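Local coordinates for protein peptidyl tryptophan dihydroxylase (Pseudomonas putida, PDB 7CTQ) that catalyses the FAD-dependent dihydroxylation of a peptidyl tryptophan, a step essential for biogenesis of the tryptophylquinone cofactor, at residues T71-W76 against T226-A231; E86-R91 against W183-R188; Y195-L200 against H240-T245; A223-T226 against A231-L234. All blocks are in the same frame, centred on the assembly; numbering follows the deposited sequence.

Contact 1: T71-W76 against T226-A231; sequences TRQVHW and TELFDA
Q73 reaches out from its strand with its chain extended beyond CG and meets the side chains of E227 and L228 at the end of a helix. Against E227 it crosses at about a right angle, and the amide and carboxylate planes are turned 76° from each other. Q73 NE2 stops 3.8 Å from E227 OE2, too far for a hydrogen bond, and the amide oxygen is about as distant from the same carboxylate atom. E227 gets there with its CG anti to the backbone N (chi1 -169°) and the rest of the chain extended. L228 runs the other way past Q73, so that its CD1 methyl lies alongside the amide, 3.6 Å from Q73 NE2. The pair joins helix 223-228 to strand 67-76 of the large mixed sheet, where the backbone of Q73 is bonded to S174 and V176 on the adjoining strand 173-179. Within its own strand, Q73 points OE1 at the edge of the H75 ring and in its plane. L228 has a second flat neighbour in F229, the first residue to leave the helical path: L228 CB sits 3.8 Å above one face of that ring, offset toward the rim.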
# COMPACT_ATOMS: atom_id res chain seq x y z
N THR A 71 -19.83 -1.40 -14.20
CA THR A 71 -20.78 -1.36 -13.09
C THR A 71 -20.31 -2.30 -11.97
O THR A 71 -19.37 -3.09 -12.13
CB THR A 71 -22.17 -1.76 -13.58
OG1 THR A 71 -23.02 -1.98 -12.45
CG2 THR A 71 -22.09 -3.04 -14.41
N ARG A 72 -21.01 -2.23 -10.83
CA ARG A 72 -20.58 -2.99 -9.65
C ARG A 72 -21.72 -3.13 -8.65
O ARG A 72 -22.06 -2.16 -7.97
CB ARG A 72 -19.38 -2.31 -9.00
CG ARG A 72 -18.98 -2.95 -7.70
CD ARG A 72 -17.68 -2.37 -7.25
NE ARG A 72 -16.79 -2.15 -8.38
CZ ARG A 72 -15.57 -1.64 -8.27
NH1 ARG A 72 -14.81 -1.48 -9.35
NH2 ARG A 72 -15.10 -1.29 -7.08
N GLN A 73 -22.28 -4.34 -8.54
CA GLN A 73 -23.24 -4.64 -7.48
C GLN A 73 -22.50 -4.83 -6.16
O GLN A 73 -21.45 -5.48 -6.10
CB GLN A 73 -24.05 -5.89 -7.82
CG GLN A 73 -25.46 -5.62 -8.35
CD GLN A 73 -26.28 -6.89 -8.60
OE1 GLN A 73 -27.37 -7.06 -8.05
NE2 GLN A 73 -25.75 -7.78 -9.43
N VAL A 74 -23.04 -4.23 -5.09
CA VAL A 74 -22.44 -4.32 -3.76
C VAL A 74 -23.49 -4.87 -2.81
O VAL A 74 -24.56 -4.28 -2.64
CB VAL A 74 -21.90 -2.97 -3.28
CG1 VAL A 74 -21.94 -2.89 -1.76
CG2 VAL A 74 -20.48 -2.76 -3.78
N HIS A 75 -23.19 -6.02 -2.20
CA HIS A 75 -24.07 -6.68 -1.23
C HIS A 75 -23.35 -6.69 0.11
O HIS A 75 -22.32 -7.36 0.27
CB HIS A 75 -24.42 -8.10 -1.68
CG HIS A 75 -25.41 -8.16 -2.80
ND1 HIS A 75 -25.27 -7.44 -3.97
CD2 HIS A 75 -26.56 -8.87 -2.94
CE1 HIS A 75 -26.29 -7.70 -4.77
NE2 HIS A 75 -27.08 -8.56 -4.17
N TRP A 76 -23.89 -5.95 1.08
CA TRP A 76 -23.21 -5.68 2.34
C TRP A 76 -24.21 -5.11 3.33
O TRP A 76 -24.96 -4.19 2.98
CB TRP A 76 -22.07 -4.69 2.12
CG TRP A 76 -20.94 -4.79 3.09
CD1 TRP A 76 -20.83 -4.14 4.28
CD2 TRP A 76 -19.73 -5.53 2.92
NE1 TRP A 76 -19.63 -4.46 4.88
CE2 TRP A 76 -18.94 -5.30 4.06
CE3 TRP A 76 -19.25 -6.39 1.92
CZ2 TRP A 76 -17.69 -5.90 4.23
CZ3 TRP A 76 -18.01 -6.97 2.09
CH2 TRP A 76 -17.24 -6.72 3.24
N THR A 226 -24.43 -16.41 -10.36
CA THR A 226 -25.34 -16.87 -11.41
C THR A 226 -25.75 -15.72 -12.32
O THR A 226 -25.67 -15.82 -13.55
CB THR A 226 -26.58 -17.53 -10.79
OG1 THR A 226 -26.19 -18.70 -10.06
CG2 THR A 226 -27.57 -17.93 -11.86
N GLU A 227 -26.18 -14.60 -11.72
CA GLU A 227 -26.59 -13.43 -12.50
C GLU A 227 -25.46 -12.93 -13.37
O GLU A 227 -25.62 -12.76 -14.59
CB GLU A 227 -27.06 -12.33 -11.55
CG GLU A 227 -27.75 -11.17 -12.25
CD GLU A 227 -28.69 -10.39 -11.35
OE1 GLU A 227 -29.69 -9.83 -11.85
OE2 GLU A 227 -28.42 -10.33 -10.12
N LEU A 228 -24.29 -12.69 -12.77
CA LEU A 228 -23.20 -12.02 -13.48
C LEU A 228 -22.57 -12.90 -14.55
O LEU A 228 -22.07 -12.37 -15.56
CB LEU A 228 -22.12 -11.59 -12.48
CG LEU A 228 -22.13 -10.09 -12.17
CD1 LEU A 228 -23.31 -9.76 -11.28
CD2 LEU A 228 -20.81 -9.66 -11.54
N PHE A 229 -22.53 -14.21 -14.36
CA PHE A 229 -21.79 -15.11 -15.24
C PHE A 229 -22.75 -16.10 -15.87
O PHE A 229 -23.44 -16.85 -15.17
CB PHE A 229 -20.69 -15.85 -14.48
CG PHE A 229 -19.75 -14.95 -13.74
CD1 PHE A 229 -18.70 -14.33 -14.40
CD2 PHE A 229 -19.90 -14.72 -12.38
CE1 PHE A 229 -17.82 -13.50 -13.72
CE2 PHE A 229 -19.03 -13.89 -11.69
CZ PHE A 229 -17.98 -13.28 -12.36
N ASP A 230 -22.79 -16.12 -17.20
CA ASP A 230 -23.57 -17.13 -17.91
C ASP A 230 -22.87 -18.48 -17.85
O ASP A 230 -23.42 -19.46 -17.34
CB ASP A 230 -23.82 -16.68 -19.35
CG ASP A 230 -24.21 -15.21 -19.45
OD1 ASP A 230 -24.98 -14.74 -18.58
OD2 ASP A 230 -23.74 -14.53 -20.38
N ALA A 231 -21.64 -18.54 -18.37
CA ALA A 231 -20.79 -19.71 -18.21
C ALA A 231 -19.95 -19.55 -16.95
O ALA A 231 -19.26 -18.54 -16.79
CB ALA A 231 -19.88 -19.89 -19.42

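Contact 2: E86-R91 against W183-R188; sequences EFLLDR and WAWMAR. With FAD (flavin-adenine dinucleotide), chain C.
L88 is rotated away from a staggered position about its first torsion (chi1 -34°), with CD1 trans to CA about the second, and this splits its two methyls between neighbours on strand 183-188. L88 CD2 goes to the edge of the W185 indole, 4.3 Å from W185 CH2 and near the ring plane; L88 CD1 is equally far from A187 CB. The strands cross almost at right angles, their axes 9.3 Å apart, with the buried L88 wedged between them. Strand 87-90 then runs straight into helix 91-104, where D90 is the N-cap and its carboxylate takes the backbone N of Q92 and R93. R91, in the first turn, bends at chi2 and chi3 to face the FAD: R91 NH1 donates to FAD O4' (2.9 Å, 169°) and R91 NH2 to the phosphate oxygen FAD O1A (2.9 Å), which lies in the guanidinium plane. A leucine in place of R91 would probably leave that phosphate without this positive partner and take away the N-H that R91 gives FAD O4'. Salt bridges to E44 and D95 fix the guanidinium from the protein side.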
# COMPACT_ATOMS: atom_id res chain seq x y z
N GLU A 86 -16.49 3.22 -10.51
CA GLU A 86 -15.24 2.55 -10.21
C GLU A 86 -14.92 1.59 -11.35
O GLU A 86 -15.82 1.11 -12.05
CB GLU A 86 -15.29 1.83 -8.86
CG GLU A 86 -15.18 2.81 -7.69
CD GLU A 86 -14.86 2.14 -6.37
OE1 GLU A 86 -14.79 0.90 -6.33
OE2 GLU A 86 -14.67 2.87 -5.37
N PHE A 87 -13.64 1.36 -11.55
CA PHE A 87 -13.12 0.71 -12.74
C PHE A 87 -12.60 -0.68 -12.38
O PHE A 87 -12.65 -1.11 -11.22
CB PHE A 87 -12.03 1.57 -13.38
CG PHE A 87 -12.48 2.95 -13.78
CD1 PHE A 87 -12.59 3.31 -15.12
CD2 PHE A 87 -12.80 3.90 -12.81
CE1 PHE A 87 -13.01 4.58 -15.48
CE2 PHE A 87 -13.22 5.17 -13.17
CZ PHE A 87 -13.33 5.50 -14.50
N LEU A 88 -12.09 -1.38 -13.39
CA LEU A 88 -11.40 -2.64 -13.20
C LEU A 88 -10.02 -2.50 -13.81
O LEU A 88 -9.86 -1.88 -14.87
CB LEU A 88 -12.14 -3.82 -13.84
CG LEU A 88 -13.67 -3.82 -13.86
CD1 LEU A 88 -14.18 -5.08 -14.55
CD2 LEU A 88 -14.27 -3.70 -12.46
N LEU A 89 -9.02 -3.05 -13.14
CA LEU A 89 -7.64 -2.95 -13.61
C LEU A 89 -7.14 -4.35 -13.93
O LEU A 89 -7.13 -5.22 -13.06
CB LEU A 89 -6.74 -2.29 -12.57
CG LEU A 89 -5.31 -2.19 -13.09
CD1 LEU A 89 -5.17 -1.04 -14.08
CD2 LEU A 89 -4.34 -2.04 -11.94
N ASP A 90 -6.72 -4.56 -15.17
CA ASP A 90 -6.20 -5.86 -15.56
C ASP A 90 -4.69 -5.83 -15.35
O ASP A 90 -3.96 -5.17 -16.11
CB ASP A 90 -6.60 -6.20 -17.00
CG ASP A 90 -5.66 -7.20 -17.64
OD1 ASP A 90 -5.19 -8.13 -16.95
OD2 ASP A 90 -5.39 -7.07 -18.84
N ARG A 91 -4.24 -6.52 -14.30
CA ARG A 91 -2.83 -6.49 -13.92
C ARG A 91 -1.92 -7.05 -15.00
O ARG A 91 -0.74 -6.69 -15.04
CB ARG A 91 -2.64 -7.27 -12.61
CG ARG A 91 -3.33 -6.62 -11.42
CD ARG A 91 -2.84 -5.19 -11.24
NE ARG A 91 -1.39 -5.14 -11.10
CZ ARG A 91 -0.75 -5.11 -9.93
NH1 ARG A 91 -1.45 -5.12 -8.80
NH2 ARG A 91 0.57 -5.06 -9.89
N TRP A 183 -15.88 -12.81 2.51
CA TRP A 183 -16.49 -11.96 1.50
C TRP A 183 -15.87 -12.32 0.16
O TRP A 183 -14.76 -12.85 0.08
CB TRP A 183 -16.33 -10.46 1.83
CG TRP A 183 -14.92 -10.00 1.96
CD1 TRP A 183 -14.13 -10.05 3.09
CD2 TRP A 183 -14.10 -9.43 0.93
NE1 TRP A 183 -12.88 -9.54 2.81
CE2 TRP A 183 -12.84 -9.15 1.50
CE3 TRP A 183 -14.33 -9.12 -0.42
CZ2 TRP A 183 -11.79 -8.59 0.76
CZ3 TRP A 183 -13.29 -8.55 -1.15
CH2 TRP A 183 -12.04 -8.30 -0.56
N ALA A 184 -16.61 -12.03 -0.91
CA ALA A 184 -16.16 -12.37 -2.24
C ALA A 184 -16.16 -11.14 -3.14
O ALA A 184 -17.02 -10.26 -3.01
CB ALA A 184 -17.04 -13.48 -2.87
N TRP A 185 -15.18 -11.08 -4.03
CA TRP A 185 -15.11 -10.10 -5.09
C TRP A 185 -15.10 -10.83 -6.42
O TRP A 185 -14.39 -11.84 -6.57
CB TRP A 185 -13.85 -9.25 -4.95
CG TRP A 185 -13.38 -8.60 -6.21
CD1 TRP A 185 -12.31 -8.97 -6.98
CD2 TRP A 185 -13.95 -7.45 -6.84
NE1 TRP A 185 -12.18 -8.12 -8.05
CE2 TRP A 185 -13.17 -7.18 -7.99
CE3 TRP A 185 -15.04 -6.62 -6.55
CZ2 TRP A 185 -13.46 -6.12 -8.85
CZ3 TRP A 185 -15.32 -5.57 -7.40
CH2 TRP A 185 -14.53 -5.32 -8.53
N MET A 186 -15.86 -10.33 -7.39
CA MET A 186 -15.93 -10.99 -8.70
C MET A 186 -16.02 -9.96 -9.81
O MET A 186 -16.57 -8.87 -9.64
CB MET A 186 -17.13 -11.95 -8.78
CG MET A 186 -18.46 -11.27 -8.59
SD MET A 186 -19.78 -12.44 -8.27
CE MET A 186 -19.77 -12.51 -6.48
N ALA A 187 -15.48 -10.33 -10.98
CA ALA A 187 -15.45 -9.42 -12.11
C ALA A 187 -15.53 -10.20 -13.42
O ALA A 187 -15.07 -11.34 -13.52
CB ALA A 187 -14.18 -8.56 -12.11
N ARG A 188 -16.11 -9.55 -14.43
CA ARG A 188 -16.20 -10.10 -15.77
C ARG A 188 -15.77 -9.02 -16.75
O ARG A 188 -16.43 -7.98 -16.84
CB ARG A 188 -17.62 -10.59 -16.06
CG ARG A 188 -17.79 -11.25 -17.40
CD ARG A 188 -19.26 -11.35 -17.73
NE ARG A 188 -19.48 -12.15 -18.93
CZ ARG A 188 -20.68 -12.37 -19.45
NH1 ARG A 188 -21.76 -11.86 -18.87
NH2 ARG A 188 -20.80 -13.12 -20.55
PA FAD C . 3.47 -6.07 -7.00
O1A FAD C . 2.41 -5.30 -7.69
O2A FAD C . 3.03 -7.46 -6.58
O5B FAD C . 4.76 -6.04 -7.88
C5B FAD C . 5.82 -7.01 -7.69
C4B FAD C . 6.45 -7.21 -9.04
O4B FAD C . 7.66 -7.99 -8.88
C3B FAD C . 5.59 -7.95 -10.08
O3B FAD C . 5.78 -7.38 -11.37
C2B FAD C . 6.11 -9.39 -9.98
O2B FAD C . 5.99 -10.12 -11.21
C1B FAD C . 7.59 -9.15 -9.69
N9A FAD C . 8.32 -10.22 -9.03
C8A FAD C . 7.90 -11.07 -8.05
N7A FAD C . 8.80 -11.94 -7.66
C5A FAD C . 9.89 -11.65 -8.46
C6A FAD C . 11.17 -12.22 -8.57
N6A FAD C . 11.60 -13.24 -7.83
N1A FAD C . 12.03 -11.69 -9.48
C2A FAD C . 11.61 -10.67 -10.24
N3A FAD C . 10.42 -10.06 -10.22
C4A FAD C . 9.60 -10.59 -9.31
N1 FAD C . -5.15 -3.54 -4.86
C2 FAD C . -6.07 -2.71 -5.44
O2 FAD C . -5.82 -1.53 -5.68
N3 FAD C . -7.31 -3.20 -5.79
C4 FAD C . -7.75 -4.49 -5.61
O4 FAD C . -8.88 -4.82 -5.97
C4X FAD C . -6.77 -5.37 -4.99
N5 FAD C . -7.11 -6.61 -4.77
C5X FAD C . -6.18 -7.45 -4.18
C6 FAD C . -6.53 -8.78 -3.93
C7 FAD C . -5.63 -9.65 -3.32
C7M FAD C . -6.04 -11.08 -3.08
C8 FAD C . -4.36 -9.19 -2.95
C8M FAD C . -3.36 -10.11 -2.30
C9 FAD C . -4.01 -7.86 -3.20
C9A FAD C . -4.91 -6.99 -3.80
N10 FAD C . -4.58 -5.65 -4.07
C10 FAD C . -5.50 -4.80 -4.65
C1' FAD C . -3.28 -5.11 -3.65
C2' FAD C . -2.29 -4.90 -4.79
O2' FAD C . -2.17 -6.07 -5.60
C3' FAD C . -0.94 -4.55 -4.18
O3' FAD C . -1.15 -3.55 -3.19
C4' FAD C . 0.11 -4.03 -5.16
O4' FAD C . 0.11 -4.78 -6.38
C5' FAD C . 1.49 -4.06 -4.54
O5' FAD C . 2.40 -3.38 -5.41
P FAD C . 3.91 -3.75 -5.43
O1P FAD C . 4.45 -3.50 -4.01
O2P FAD C . 4.61 -3.05 -6.55
O3P FAD C . 3.90 -5.32 -5.67

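Contact 3: Y195-L200 against H240-T245; sequences YWQVTL and HARSST. With FAD (flavin-adenine dinucleotide), chain C.
Among the polar groups, R242 NH2 comes to the edge of the tyrosine, in the ring plane and 2.9 Å from Y195 OH, but the angle is too poor for a hydrogen bond; the ring and guanidinium planes are turned 78° from each other. Y195 OH also lies implausibly close to Q197 OE1 on its own strand, and Y195 is modelled in two conformers, so its OH position is uncertain for both pairs.

The second group of contacts is with the flavin: Q197 and R242 belong to the FAD pocket, at its benzenoid end. R242 starts with CG anti to its carbonyl carbon (chi1 -64°), then bends at chi2 and chi3, which lays one guanidinium face against the methyl FAD C7M, 3.4 Å above the plane. R242 NH1 is 3.2 Å from FAD C7, and Q197 OE1 is 3.5 Å from FAD C6. An alanine at R242 would probably bare this part of the dimethylbenzene face.

Looser packing brings T199 CG2 4.2 Å from S244 OG; both hydroxyls bond to S160 OG. That serine belongs to strand 158-166, which pairs antiparallel with both 193-201 and 238-243, while W196 and L200 lean on helix 208-220.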
# COMPACT_ATOMS: atom_id res chain seq x y z
N TYR A 195 -13.36 -13.59 -13.17
CA TYR A 195 -12.56 -13.51 -11.96
C TYR A 195 -13.49 -13.69 -10.76
O TYR A 195 -14.56 -13.06 -10.71
CB TYR A 195 -11.84 -12.16 -11.89
CG TYR A 195 -10.89 -11.95 -10.72
CD1 TYR A 195 -9.51 -12.00 -10.90
CD2 TYR A 195 -11.37 -11.67 -9.45
CE1 TYR A 195 -8.64 -11.79 -9.84
CE2 TYR A 195 -10.51 -11.46 -8.39
CZ TYR A 195 -9.15 -11.53 -8.59
OH TYR A 195 -8.29 -11.33 -7.53
N TRP A 196 -13.11 -14.54 -9.82
CA TRP A 196 -13.85 -14.65 -8.57
C TRP A 196 -12.86 -14.96 -7.46
O TRP A 196 -12.03 -15.88 -7.60
CB TRP A 196 -14.94 -15.72 -8.64
CG TRP A 196 -15.72 -15.97 -7.37
CD1 TRP A 196 -16.90 -15.39 -7.00
CD2 TRP A 196 -15.41 -16.92 -6.35
NE1 TRP A 196 -17.33 -15.90 -5.80
CE2 TRP A 196 -16.43 -16.86 -5.38
CE3 TRP A 196 -14.36 -17.83 -6.15
CZ2 TRP A 196 -16.43 -17.65 -4.24
CZ3 TRP A 196 -14.36 -18.62 -5.02
CH2 TRP A 196 -15.38 -18.53 -4.08
N GLN A 197 -12.94 -14.21 -6.38
CA GLN A 197 -11.94 -14.27 -5.32
C GLN A 197 -12.65 -14.13 -3.99
O GLN A 197 -13.34 -13.14 -3.74
CB GLN A 197 -10.88 -13.19 -5.51
CG GLN A 197 -10.30 -12.59 -4.25
CD GLN A 197 -9.78 -11.20 -4.48
OE1 GLN A 197 -8.87 -10.99 -5.30
NE2 GLN A 197 -10.36 -10.22 -3.79
N VAL A 198 -12.51 -15.15 -3.14
CA VAL A 198 -13.18 -15.16 -1.86
C VAL A 198 -12.10 -15.07 -0.80
O VAL A 198 -11.03 -15.67 -0.92
CB VAL A 198 -14.07 -16.41 -1.66
CG1 VAL A 198 -13.23 -17.69 -1.55
CG2 VAL A 198 -14.97 -16.22 -0.46
N THR A 199 -12.37 -14.26 0.22
CA THR A 199 -11.42 -13.97 1.27
C THR A 199 -11.94 -14.59 2.56
O THR A 199 -13.10 -14.37 2.93
CB THR A 199 -11.22 -12.46 1.41
OG1 THR A 199 -10.60 -11.98 0.20
CG2 THR A 199 -10.32 -12.13 2.61
N LEU A 200 -11.10 -15.40 3.19
CA LEU A 200 -11.52 -16.22 4.31
C LEU A 200 -10.38 -16.31 5.30
O LEU A 200 -9.22 -16.02 4.98
CB LEU A 200 -11.91 -17.64 3.87
CG LEU A 200 -12.90 -17.82 2.73
CD1 LEU A 200 -12.64 -19.15 2.03
CD2 LEU A 200 -14.31 -17.75 3.28
N HIS A 240 -6.44 -20.69 -7.62
CA HIS A 240 -5.24 -20.11 -7.03
C HIS A 240 -5.53 -19.67 -5.61
O HIS A 240 -6.64 -19.22 -5.30
CB HIS A 240 -4.71 -18.91 -7.82
CG HIS A 240 -4.46 -19.17 -9.27
ND1 HIS A 240 -3.24 -19.56 -9.76
CD2 HIS A 240 -5.28 -19.08 -10.34
CE1 HIS A 240 -3.31 -19.70 -11.07
NE2 HIS A 240 -4.54 -19.41 -11.45
N ALA A 241 -4.53 -19.80 -4.74
CA ALA A 241 -4.65 -19.41 -3.35
C ALA A 241 -3.57 -18.37 -3.04
O ALA A 241 -2.39 -18.58 -3.33
CB ALA A 241 -4.53 -20.63 -2.43
N ARG A 242 -4.00 -17.23 -2.48
CA ARG A 242 -3.12 -16.10 -2.17
C ARG A 242 -3.19 -15.82 -0.68
O ARG A 242 -4.28 -15.67 -0.13
CB ARG A 242 -3.52 -14.83 -2.94
CG ARG A 242 -3.41 -14.92 -4.45
CD ARG A 242 -3.07 -13.56 -5.11
NE ARG A 242 -4.15 -13.09 -5.98
CZ ARG A 242 -4.48 -11.82 -6.17
NH1 ARG A 242 -3.79 -10.83 -5.60
NH2 ARG A 242 -5.49 -11.51 -6.98
N SER A 243 -2.03 -15.71 -0.04
CA SER A 243 -2.00 -15.14 1.30
C SER A 243 -2.37 -13.67 1.20
O SER A 243 -1.76 -12.91 0.44
CB SER A 243 -0.63 -15.31 1.94
OG SER A 243 -0.61 -14.69 3.23
N SER A 244 -3.41 -13.27 1.94
CA SER A 244 -3.85 -11.88 1.97
C SER A 244 -3.81 -11.31 3.39
O SER A 244 -4.52 -10.35 3.69
CB SER A 244 -5.25 -11.75 1.37
OG SER A 244 -6.15 -12.58 2.07
N THR A 245 -3.02 -11.94 4.25
CA THR A 245 -2.85 -11.50 5.63
C THR A 245 -2.25 -10.10 5.69
O THR A 245 -1.35 -9.75 4.90
CB THR A 245 -1.95 -12.49 6.37
OG1 THR A 245 -2.53 -13.81 6.35
CG2 THR A 245 -1.70 -12.05 7.81
PA FAD C . 3.47 -6.07 -7.00
O1A FAD C . 2.41 -5.30 -7.69
O2A FAD C . 3.03 -7.46 -6.58
O5B FAD C . 4.76 -6.04 -7.88
C5B FAD C . 5.82 -7.01 -7.69
C4B FAD C . 6.45 -7.21 -9.04
O4B FAD C . 7.66 -7.99 -8.88
C3B FAD C . 5.59 -7.95 -10.08
O3B FAD C . 5.78 -7.38 -11.37
C2B FAD C . 6.11 -9.39 -9.98
O2B FAD C . 5.99 -10.12 -11.21
C1B FAD C . 7.59 -9.15 -9.69
N9A FAD C . 8.32 -10.22 -9.03
C8A FAD C . 7.90 -11.07 -8.05
N7A FAD C . 8.80 -11.94 -7.66
C5A FAD C . 9.89 -11.65 -8.46
C6A FAD C . 11.17 -12.22 -8.57
N6A FAD C . 11.60 -13.24 -7.83
N1A FAD C . 12.03 -11.69 -9.48
C2A FAD C . 11.61 -10.67 -10.24
N3A FAD C . 10.42 -10.06 -10.22
C4A FAD C . 9.60 -10.59 -9.31
N1 FAD C . -5.15 -3.54 -4.86
C2 FAD C . -6.07 -2.71 -5.44
O2 FAD C . -5.82 -1.53 -5.68
N3 FAD C . -7.31 -3.20 -5.79
C4 FAD C . -7.75 -4.49 -5.61
O4 FAD C . -8.88 -4.82 -5.97
C4X FAD C . -6.77 -5.37 -4.99
N5 FAD C . -7.11 -6.61 -4.77
C5X FAD C . -6.18 -7.45 -4.18
C6 FAD C . -6.53 -8.78 -3.93
C7 FAD C . -5.63 -9.65 -3.32
C7M FAD C . -6.04 -11.08 -3.08
C8 FAD C . -4.36 -9.19 -2.95
C8M FAD C . -3.36 -10.11 -2.30
C9 FAD C . -4.01 -7.86 -3.20
C9A FAD C . -4.91 -6.99 -3.80
N10 FAD C . -4.58 -5.65 -4.07
C10 FAD C . -5.50 -4.80 -4.65
C1' FAD C . -3.28 -5.11 -3.65
C2' FAD C . -2.29 -4.90 -4.79
O2' FAD C . -2.17 -6.07 -5.60
C3' FAD C . -0.94 -4.55 -4.18
O3' FAD C . -1.15 -3.55 -3.19
C4' FAD C . 0.11 -4.03 -5.16
O4' FAD C . 0.11 -4.78 -6.38
C5' FAD C . 1.49 -4.06 -4.54
O5' FAD C . 2.40 -3.38 -5.41
P FAD C . 3.91 -3.75 -5.43
O1P FAD C . 4.45 -3.50 -4.01
O2P FAD C . 4.61 -3.05 -6.55
O3P FAD C . 3.90 -5.32 -5.67

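Contact 4: A223-T226 against A231-L234; sequences ALVT and ARAL
The backbones of T226, in helix 223-228, and R232, in the irregular chain that follows it, come within 7.9 Å CA to CA, so the polypeptide doubles back beside its own helix after a few residues. R232 is the side chain that spans the gap. Its aliphatic part lies against V225, whose CG1 is anti to the backbone N (chi1 166°) and packs 3.9 Å from R232 CD. The other valine methyl, CG2, is left for M186 and W196 on the neighbouring strands 182-188 and 193-201. At the CG–CD bond the arginine bends (chi3 -73°), and the guanidinium swings toward T226 without touching it closely: T226 OG1 and R232 NH1 are 4.0 Å apart. One water fills in, 2.8 Å from R232 NH1, from which it accepts a hydrogen bond, and 2.8 Å from T226 OG1. T226 OG1 has a further, weak bond to S222 O, within the helix. On the loop side, L234 CD1 sits over the centre of one guanidinium face, after A233 turns through a left-handed backbone conformation (phi 47°). R232, A233 and L234 also touch a crystal neighbour, so the lattice may have some say in their pose. The chemistry is that of an amphipathic arginine: methylenes on the buried valine, and a charged end that reaches the exposed threonine through solvent, a link probably easier to rearrange than a direct bond.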
# COMPACT_ATOMS: atom_id res chain seq x y z
N ALA A 223 -26.07 -16.53 -5.74
CA ALA A 223 -26.99 -15.99 -6.74
C ALA A 223 -26.34 -14.87 -7.55
O ALA A 223 -26.67 -14.67 -8.72
CB ALA A 223 -28.28 -15.48 -6.08
N LEU A 224 -25.40 -14.15 -6.93
CA LEU A 224 -24.65 -13.12 -7.64
C LEU A 224 -23.80 -13.73 -8.75
O LEU A 224 -23.77 -13.21 -9.87
CB LEU A 224 -23.78 -12.35 -6.66
CG LEU A 224 -23.64 -10.84 -6.80
CD1 LEU A 224 -24.94 -10.20 -7.30
CD2 LEU A 224 -23.26 -10.26 -5.45
N VAL A 225 -23.10 -14.83 -8.46
CA VAL A 225 -22.32 -15.52 -9.49
C VAL A 225 -23.23 -15.92 -10.66
O VAL A 225 -22.86 -15.75 -11.84
CB VAL A 225 -21.60 -16.74 -8.89
CG1 VAL A 225 -21.08 -17.66 -9.98
CG2 VAL A 225 -20.44 -16.29 -8.00
N THR A 226 -24.43 -16.41 -10.36
CA THR A 226 -25.34 -16.87 -11.41
C THR A 226 -25.75 -15.72 -12.32
O THR A 226 -25.67 -15.82 -13.55
CB THR A 226 -26.58 -17.53 -10.79
OG1 THR A 226 -26.19 -18.70 -10.06
CG2 THR A 226 -27.57 -17.93 -11.86
N ALA A 231 -21.64 -18.54 -18.37
CA ALA A 231 -20.79 -19.71 -18.21
C ALA A 231 -19.95 -19.55 -16.95
O ALA A 231 -19.26 -18.54 -16.79
CB ALA A 231 -19.88 -19.89 -19.42
N ARG A 232 -19.98 -20.56 -16.07
CA ARG A 232 -19.25 -20.50 -14.82
C ARG A 232 -17.99 -21.37 -14.78
O ARG A 232 -17.12 -21.13 -13.93
CB ARG A 232 -20.18 -20.89 -13.66
CG ARG A 232 -21.30 -19.87 -13.42
CD ARG A 232 -22.29 -20.41 -12.41
NE ARG A 232 -23.12 -21.46 -13.00
CZ ARG A 232 -23.99 -22.21 -12.32
NH1 ARG A 232 -24.14 -22.03 -11.01
NH2 ARG A 232 -24.70 -23.14 -12.95
N ALA A 233 -17.86 -22.35 -15.68
CA ALA A 233 -16.72 -23.27 -15.70
C ALA A 233 -16.40 -23.81 -14.31
O ALA A 233 -15.26 -23.80 -13.85
CB ALA A 233 -15.49 -22.59 -16.31
N LEU A 234 -17.44 -24.32 -13.64
CA LEU A 234 -17.30 -24.77 -12.27
C LEU A 234 -16.26 -25.87 -12.12
O LEU A 234 -15.60 -25.96 -11.08
CB LEU A 234 -18.66 -25.23 -11.74
CG LEU A 234 -19.67 -24.09 -11.53
CD1 LEU A 234 -21.05 -24.61 -11.16
CD2 LEU A 234 -19.17 -23.12 -10.45
O HOH W 1 -23.70 -19.83 -9.31

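In the fold
Contacts 2 and 3 are the buried pair and both touch FAD, but at different parts of it: a charged grip on phosphate and ribityl chain in contact 2, a guanidinium laid against the flavin's methyl end in contact 3. Their strands 182-188 and 193-201 are neighbours in one sheet, and the centres of the two contacts are about 13 Å apart. Contacts 1 and 4 lie at the surface or partly buried, and both use helix 223-228, one binding it to strand 67-76 and the other to its following loop. None of the four has a direct hydrogen bond between its segments; contact 4 has a water bridge. Salt bridge D230 to R188 ties contact 1 to contact 2, while M186 joins contact 2 to contact 4.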